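Local coordinates for protein putative xylanase (PDB 2P1G) that is of unproven function but may hydrolyse glycosyl bonds, and belongs to an N-acetylmuramoyl-L-alanine amidase-like sequence family, at residues I194-H206 and V214-K226. Residues are numbered along the deposited sequence; the frame is centred on the assembly and turned at random.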
loop_
_atom_site.group_PDB
_atom_site.type_symbol
_atom_site.label_atom_id
_atom_site.label_comp_id
_atom_site.label_asym_id
_atom_site.label_seq_id
_atom_site.Cartn_x
_atom_site.Cartn_y
_atom_site.Cartn_z
ATOM N N ILE A 194 -2.176 8.288 1.868
ATOM C CA ILE A 194 -1.920 8.827 3.199
ATOM C C ILE A 194 -3.068 9.777 3.574
ATOM O O ILE A 194 -3.466 10.641 2.757
ATOM C CB ILE A 194 -0.561 9.580 3.221
ATOM C CG1 ILE A 194 0.583 8.629 2.850
ATOM C CG2 ILE A 194 -0.328 10.218 4.614
ATOM C CD1 ILE A 194 1.879 9.353 2.489
ATOM N N ALA A 195 -3.576 9.630 4.798
ATOM C CA ALA A 195 -4.669 10.480 5.292
ATOM C C ALA A 195 -4.202 11.918 5.464
ATOM O O ALA A 195 -3.101 12.175 5.962
ATOM C CB ALA A 195 -5.203 9.949 6.607
ATOM N N ILE A 196 -5.056 12.842 5.051
ATOM C CA ILE A 196 -4.784 14.265 5.231
ATOM C C ILE A 196 -6.113 14.964 5.367
ATOM O O ILE A 196 -7.006 14.759 4.544
ATOM C CB ILE A 196 -3.895 14.889 4.111
ATOM C CG1 ILE A 196 -3.624 16.382 4.417
ATOM C CG2 ILE A 196 -4.501 14.735 2.712
ATOM C CD1 ILE A 196 -2.634 17.023 3.470
ATOM N N TYR A 197 -6.251 15.744 6.436
ATOM C CA TYR A 197 -7.451 16.521 6.659
ATOM C C TYR A 197 -7.286 17.890 6.008
ATOM O O TYR A 197 -6.283 18.579 6.247
ATOM C CB TYR A 197 -7.735 16.651 8.158
ATOM C CG TYR A 197 -8.341 15.410 8.767
ATOM C CD1 TYR A 197 -9.734 15.244 8.824
ATOM C CD2 TYR A 197 -7.533 14.391 9.247
ATOM C CE1 TYR A 197 -10.305 14.084 9.394
ATOM C CE2 TYR A 197 -8.081 13.246 9.798
ATOM C CZ TYR A 197 -9.446 13.085 9.849
ATOM O OH TYR A 197 -9.958 11.947 10.412
ATOM N N ILE A 198 -8.245 18.230 5.154
ATOM C CA ILE A 198 -8.257 19.461 4.353
ATOM C C ILE A 198 -9.665 20.015 4.521
ATOM O O ILE A 198 -10.627 19.304 4.254
ATOM C CB ILE A 198 -8.056 19.183 2.807
ATOM C CG1 ILE A 198 -6.705 18.510 2.508
ATOM C CG2 ILE A 198 -8.186 20.487 1.976
ATOM C CD1 ILE A 198 -5.478 19.312 2.976
ATOM N N LYS A 199 -9.783 21.268 4.971
ATOM C CA LYS A 199 -11.107 21.890 5.194
ATOM C C LYS A 199 -12.016 21.042 6.098
ATOM O O LYS A 199 -13.238 20.995 5.916
ATOM C CB LYS A 199 -11.805 22.174 3.851
ATOM C CG LYS A 199 -11.101 23.197 2.962
ATOM C CD LYS A 199 -11.687 23.170 1.516
ATOM C CE LYS A 199 -13.053 23.826 1.405
ATOM N NZ LYS A 199 -13.745 23.533 0.090
ATOM N N GLY A 200 -11.419 20.385 7.088
ATOM C CA GLY A 200 -12.170 19.561 8.041
ATOM C C GLY A 200 -12.547 18.185 7.499
ATOM O O GLY A 200 -13.100 17.355 8.222
ATOM N N GLN A 201 -12.288 17.952 6.219
ATOM C CA GLN A 201 -12.650 16.679 5.580
ATOM C C GLN A 201 -11.444 15.753 5.531
ATOM O O GLN A 201 -10.316 16.215 5.337
ATOM C CB GLN A 201 -13.099 16.924 4.154
ATOM C CG GLN A 201 -14.433 17.641 3.983
ATOM C CD GLN A 201 -14.739 17.935 2.516
ATOM O OE1 GLN A 201 -13.833 18.266 1.735
ATOM N NE2 GLN A 201 -16.021 17.802 2.129
ATOM N N LEU A 202 -11.686 14.457 5.696
ATOM C CA LEU A 202 -10.647 13.465 5.512
ATOM C C LEU A 202 -10.459 13.221 4.013
ATOM O O LEU A 202 -11.384 12.731 3.337
ATOM C CB LEU A 202 -11.026 12.152 6.232
ATOM C CG LEU A 202 -10.057 10.976 5.964
ATOM C CD1 LEU A 202 -8.601 11.290 6.365
ATOM C CD2 LEU A 202 -10.544 9.726 6.687
ATOM N N HIS A 203 -9.274 13.588 3.510
ATOM C CA HIS A 203 -8.857 13.356 2.119
ATOM C C HIS A 203 -7.700 12.350 2.046
ATOM O O HIS A 203 -7.178 11.909 3.069
ATOM C CB HIS A 203 -8.429 14.691 1.469
ATOM C CG HIS A 203 -9.574 15.623 1.200
ATOM N ND1 HIS A 203 -10.040 15.880 -0.069
ATOM C CD2 HIS A 203 -10.369 16.329 2.041
ATOM C CE1 HIS A 203 -11.072 16.710 -0.000
ATOM N NE2 HIS A 203 -11.291 16.997 1.270
ATOM N N LEU A 204 -7.315 12.009 0.825
ATOM C CA LEU A 204 -6.238 11.065 0.578
ATOM C C LEU A 204 -5.158 11.707 -0.260
ATOM O O LEU A 204 -5.430 12.242 -1.342
ATOM C CB LEU A 204 -6.779 9.830 -0.161
ATOM C CG LEU A 204 -5.874 8.597 -0.097
ATOM C CD1 LEU A 204 -5.893 7.958 1.296
ATOM C CD2 LEU A 204 -6.360 7.601 -1.150
ATOM N N LEU A 205 -3.935 11.660 0.261
ATOM C CA LEU A 205 -2.755 12.011 -0.481
ATOM C C LEU A 205 -2.265 10.709 -1.133
ATOM O O LEU A 205 -1.974 9.745 -0.431
ATOM C CB LEU A 205 -1.700 12.586 0.488
ATOM C CG LEU A 205 -0.266 12.772 -0.046
ATOM C CD1 LEU A 205 -0.174 13.760 -1.235
ATOM C CD2 LEU A 205 0.660 13.188 1.100
ATOM N N HIS A 206 -2.200 10.665 -2.464
ATOM C CA HIS A 206 -1.981 9.399 -3.136
ATOM C C HIS A 206 -1.430 9.588 -4.536
ATOM O O HIS A 206 -1.547 10.676 -5.113
ATOM C CB HIS A 206 -3.291 8.584 -3.160
ATOM C CG HIS A 206 -4.355 9.138 -4.070
ATOM N ND1 HIS A 206 -4.915 10.389 -3.901
ATOM C CD2 HIS A 206 -4.984 8.591 -5.135
ATOM C CE1 HIS A 206 -5.834 10.590 -4.829
ATOM N NE2 HIS A 206 -5.901 9.509 -5.585
ATOM N N VAL A 214 1.118 12.385 -8.155
ATOM C CA VAL A 214 0.798 12.422 -6.710
ATOM C C VAL A 214 -0.018 13.677 -6.430
ATOM O O VAL A 214 0.405 14.780 -6.781
ATOM C CB VAL A 214 2.060 12.438 -5.818
ATOM C CG1 VAL A 214 1.685 12.605 -4.316
ATOM C CG2 VAL A 214 2.870 11.159 -6.018
ATOM N N VAL A 215 -1.187 13.500 -5.806
ATOM C CA VAL A 215 -2.086 14.628 -5.495
ATOM C C VAL A 215 -2.725 14.485 -4.117
ATOM O O VAL A 215 -2.849 13.384 -3.585
ATOM C CB VAL A 215 -3.261 14.721 -6.527
ATOM C CG1 VAL A 215 -2.729 14.922 -7.939
ATOM C CG2 VAL A 215 -4.150 13.476 -6.451
ATOM N N VAL A 216 -3.135 15.617 -3.545
ATOM C CA VAL A 216 -4.109 15.593 -2.460
ATOM C C VAL A 216 -5.462 15.519 -3.186
ATOM O O VAL A 216 -5.827 16.444 -3.947
ATOM C CB VAL A 216 -3.990 16.850 -1.585
ATOM C CG1 VAL A 216 -5.079 16.889 -0.504
ATOM C CG2 VAL A 216 -2.601 16.915 -0.933
ATOM N N GLY A 217 -6.182 14.421 -2.996
ATOM C CA GLY A 217 -7.454 14.195 -3.693
ATOM C C GLY A 217 -8.425 15.326 -3.430
ATOM O O GLY A 217 -8.467 15.861 -2.315
ATOM N N LYS A 218 -9.165 15.719 -4.469
ATOM C CA LYS A 218 -10.182 16.779 -4.359
ATOM C C LYS A 218 -11.451 16.316 -3.643
ATOM O O LYS A 218 -12.174 17.116 -3.033
ATOM C CB LYS A 218 -10.567 17.303 -5.746
ATOM C CG LYS A 218 -9.435 18.023 -6.499
ATOM C CD LYS A 218 -9.994 18.873 -7.660
ATOM C CE LYS A 218 -10.461 18.011 -8.843
ATOM N NZ LYS A 218 -9.396 17.830 -9.880
ATOM N N THR A 219 -11.733 15.024 -3.732
ATOM C CA THR A 219 -12.958 14.494 -3.171
ATOM C C THR A 219 -12.640 13.794 -1.854
ATOM O O THR A 219 -11.646 13.054 -1.776
ATOM C CB THR A 219 -13.624 13.528 -4.159
ATOM O OG1 THR A 219 -12.790 12.389 -4.335
ATOM C CG2 THR A 219 -13.776 14.189 -5.538
ATOM N N ALA A 220 -13.470 14.034 -0.836
ATOM C CA ALA A 220 -13.303 13.404 0.470
ATOM C C ALA A 220 -13.207 11.888 0.300
ATOM O O ALA A 220 -13.852 11.303 -0.581
ATOM C CB ALA A 220 -14.464 13.763 1.407
ATOM N N LEU A 221 -12.404 11.254 1.141
ATOM C CA LEU A 221 -12.217 9.801 1.065
ATOM C C LEU A 221 -13.540 9.022 1.070
ATOM O O LEU A 221 -13.707 8.072 0.300
ATOM C CB LEU A 221 -11.297 9.327 2.193
ATOM C CG LEU A 221 -11.056 7.814 2.335
ATOM C CD1 LEU A 221 -10.410 7.258 1.081
ATOM C CD2 LEU A 221 -10.167 7.562 3.536
ATOM N N SER A 222 -14.468 9.402 1.947
ATOM C CA SER A 222 -15.750 8.710 2.033
ATOM C C SER A 222 -16.485 8.703 0.689
ATOM O O SER A 222 -17.112 7.697 0.333
ATOM C CB SER A 222 -16.625 9.315 3.140
ATOM O OG SER A 222 -16.919 10.673 2.851
ATOM N N GLN A 223 -16.353 9.790 -0.074
ATOM C CA GLN A 223 -16.995 9.881 -1.386
ATOM C C GLN A 223 -16.255 9.035 -2.425
ATOM O O GLN A 223 -16.899 8.384 -3.248
ATOM C CB GLN A 223 -17.119 11.327 -1.858
ATOM C CG GLN A 223 -18.003 11.476 -3.104
ATOM C CD GLN A 223 -18.191 12.914 -3.529
ATOM O OE1 GLN A 223 -18.811 13.717 -2.815
ATOM N NE2 GLN A 223 -17.668 13.255 -4.709
ATOM N N MET A 224 -14.921 9.027 -2.374
ATOM C CA MET A 224 -14.111 8.143 -3.239
ATOM C C MET A 224 -14.572 6.688 -3.076
ATOM O O MET A 224 -14.714 5.950 -4.060
ATOM C CB MET A 224 -12.606 8.225 -2.901
ATOM C CG MET A 224 -11.911 9.559 -3.162
ATOM S SD MET A 224 -10.160 9.580 -2.611
ATOM C CE MET A 224 -9.587 8.015 -3.258
ATOM N N LEU A 225 -14.804 6.278 -1.833
ATOM C CA LEU A 225 -15.224 4.919 -1.533
ATOM C C LEU A 225 -16.647 4.645 -1.976
ATOM O O LEU A 225 -16.922 3.622 -2.616
ATOM C CB LEU A 225 -15.115 4.651 -0.026
ATOM C CG LEU A 225 -13.722 4.700 0.605
ATOM C CD1 LEU A 225 -13.862 4.702 2.110
ATOM C CD2 LEU A 225 -12.991 3.424 0.202
ATOM N N LYS A 226 -17.555 5.546 -1.603
ATOM C CA LYS A 226 -18.974 5.358 -1.902
ATOM C C LYS A 226 -19.252 5.432 -3.410
ATOM O O LYS A 226 -20.224 4.855 -3.893
ATOM C CB LYS A 226 -19.834 6.347 -1.097
ATOM C CG LYS A 226 -19.844 6.021 0.423
ATOM C CD LYS A 226 -20.584 7.051 1.288
ATOM C CE LYS A 226 -20.480 6.658 2.791
ATOM N NZ LYS A 226 -21.304 7.538 3.739
HETATM O O HOH W 1 -13.700 11.034 4.257
HETATM O O HOH W 2 -9.078 12.712 -1.249
#
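His203 reaches out of strand 201-206 into the connection between Val216 and the helix that starts at Leu221, and its imidazole is gripped at both nitrogens. From CB, which lies 4.0 Å from Gly217 O, the side chain turns with CG anti to the carbonyl carbon (chi1 -71°) and brings the ring up against the carbonyls of Gly217 and Lys218. ND1 then donates to Gly217 O at 2.7 Å, a short but bent bond whose donor stands well above the carbonyl plane. CE1 meets Lys218 O at the ring edge, and NE2 donates to Gln201 OE1, which lies close to the ring plane. One face of the imidazole is covered by Ala220 CA, 4.1 Å from the ring centroid and almost on its normal, a CH-pi contact. With both N-H groups engaged, the ring's rotation is fixed; if Gln201 presents its oxygen as modelled, the two acceptors would favour the doubly protonated ring.

Strands 201-208 and 213-216 form an antiparallel beta hairpin within the larger sheet, extended on its other side by strand 189-198 through a type I' turn. Here His206 and Val215 form a hydrogen-bonded pair; Leu205 and Val216 face each other as a non-hydrogen-bonded one. Gly217 N donates to Leu204 O, which His206 ND1 approaches from the opposite face of the carbonyl plane at 3.2 Å. The His206 imidazole also runs alongside Val215, with CE1 3.7 Å from its CG2.

On the sheet face carrying Leu205, the Val216 side chain meets that of Ile198 tip to tip, CG1 on CG1, and crosses that of Ile196 at about a right angle, CG1 against CG2. Leu205 CD1 lies between Val214 CG1 and Val216 CG2, while helices 10-14 and 43-54 pack against this side. At the helix start, Leu221 N donates to Leu202 O (2.8 Å, 167° at the hydrogen) and the two leucines lie side by side through their CD2 methyls.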